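Local coordinates for chitin elicitor receptor kinase 1 (Arabidopsis thaliana, PDB 4EBY), which probably perceives fungal chitin at the cell surface through the LysM modules of its ectodomain and dimerises to activate plant immune signalling, at residues S155-A158 and R159-V163. Residues are numbered along the deposited sequence; the frame is centred on the assembly and turned at random.
Sequences SSIA and RSSGV
From S155 to S161 the backbone runs as regular helix, S155 O taking the N-H of R159 at 3.0 Å and A158 O that of G162, the residue where phi turns positive (78°) and the helix ends. S161 illustrates how a serine hydroxyl can add a second donor to a carbonyl already bonded within the helix. I157 O accepts from the backbone N of S161 at 2.8 Å, and the hydroxyl of S161 adds a shorter bond, OG to I157 O at 2.7 Å; the two donors approach from opposite faces of the carbonyl plane. A chi1 of 69° turns OG back over the helix toward I157 O. S161 OG in turn accepts from V163 N at 3.1 Å, closing an ST turn that ties the first residues beyond the helix to its last turn. S160 OG lies within weak hydrogen-bonding distance of both S156 O and I157 O, and its one proton could serve either. At the exposed flank the poorly ordered R159 leaves the helix extended, CG anti to the backbone N (chi1 178°), then bends at chi3, bringing the guanidinium edge, through NH2, to S156 CB (3.9 Å), a loose contact given the disorder; S156 OG itself bonds to S153 N. I157 and V163 pack against L168 of helix 165-171, the second helix of the βααβ LysM fold, which the chain enters just beyond G162 and V163.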
loop_
_atom_site.group_PDB
_atom_site.type_symbol
_atom_site.label_atom_id
_atom_site.label_comp_id
_atom_site.label_asym_id
_atom_site.label_seq_id
_atom_site.Cartn_x
_atom_site.Cartn_y
_atom_site.Cartn_z
ATOM N N SER A 155 -19.282 -4.663 -1.655
ATOM C CA SER A 155 -19.611 -6.055 -1.337
ATOM C C SER A 155 -18.454 -7.021 -1.595
ATOM O O SER A 155 -18.200 -7.907 -0.780
ATOM C CB SER A 155 -20.882 -6.520 -2.066
ATOM O OG SER A 155 -20.868 -6.125 -3.424
ATOM N N SER A 156 -17.734 -6.857 -2.704
ATOM C CA SER A 156 -16.617 -7.764 -2.994
ATOM C C SER A 156 -15.454 -7.600 -2.018
ATOM O O SER A 156 -14.823 -8.577 -1.634
ATOM C CB SER A 156 -16.121 -7.627 -4.437
ATOM O OG SER A 156 -15.378 -6.437 -4.628
ATOM N N ILE A 157 -15.171 -6.366 -1.610
ATOM C CA ILE A 157 -14.103 -6.143 -0.637
ATOM C C ILE A 157 -14.529 -6.619 0.755
ATOM O O ILE A 157 -13.725 -7.150 1.512
ATOM C CB ILE A 157 -13.638 -4.666 -0.622
ATOM C CG1 ILE A 157 -12.907 -4.340 -1.932
ATOM C CG2 ILE A 157 -12.685 -4.415 0.562
ATOM C CD1 ILE A 157 -12.727 -2.855 -2.198
ATOM N N ALA A 158 -15.803 -6.439 1.085
ATOM C CA ALA A 158 -16.323 -6.926 2.358
ATOM C C ALA A 158 -16.176 -8.443 2.433
ATOM O O ALA A 158 -15.774 -8.990 3.458
ATOM C CB ALA A 158 -17.771 -6.535 2.516
ATOM N N ARG A 159 -16.514 -9.110 1.333
ATOM C CA ARG A 159 -16.460 -10.568 1.257
ATOM C C ARG A 159 -15.032 -11.087 1.378
ATOM O O ARG A 159 -14.763 -12.030 2.123
ATOM C CB ARG A 159 -17.093 -11.047 -0.053
ATOM C CG ARG A 159 -17.050 -12.550 -0.268
ATOM C CD ARG A 159 -17.687 -12.928 -1.598
ATOM N NE ARG A 159 -17.292 -12.012 -2.666
ATOM C CZ ARG A 159 -17.442 -12.258 -3.964
ATOM N NH1 ARG A 159 -17.974 -13.406 -4.368
ATOM N NH2 ARG A 159 -17.052 -11.360 -4.861
ATOM N N SER A 160 -14.117 -10.457 0.652
ATOM C CA SER A 160 -12.722 -10.886 0.623
ATOM C C SER A 160 -11.936 -10.496 1.877
ATOM O O SER A 160 -11.002 -11.193 2.263
ATOM C CB SER A 160 -12.023 -10.341 -0.622
ATOM O OG SER A 160 -11.811 -8.944 -0.514
ATOM N N SER A 161 -12.309 -9.387 2.515
ATOM C CA SER A 161 -11.596 -8.931 3.705
ATOM C C SER A 161 -12.114 -9.603 4.974
ATOM O O SER A 161 -11.395 -9.716 5.960
ATOM C CB SER A 161 -11.724 -7.415 3.854
ATOM O OG SER A 161 -13.065 -7.070 4.175
ATOM N N GLY A 162 -13.369 -10.032 4.955
ATOM C CA GLY A 162 -13.989 -10.601 6.138
ATOM C C GLY A 162 -14.425 -9.527 7.120
ATOM O O GLY A 162 -14.639 -9.801 8.305
ATOM N N VAL A 163 -14.549 -8.299 6.619
ATOM C CA VAL A 163 -15.003 -7.161 7.412
ATOM C C VAL A 163 -16.356 -6.715 6.866
ATOM O O VAL A 163 -16.563 -6.717 5.654
ATOM C CB VAL A 163 -13.985 -5.983 7.315
ATOM C CG1 VAL A 163 -14.497 -4.759 8.062
ATOM C CG2 VAL A 163 -12.635 -6.396 7.873
#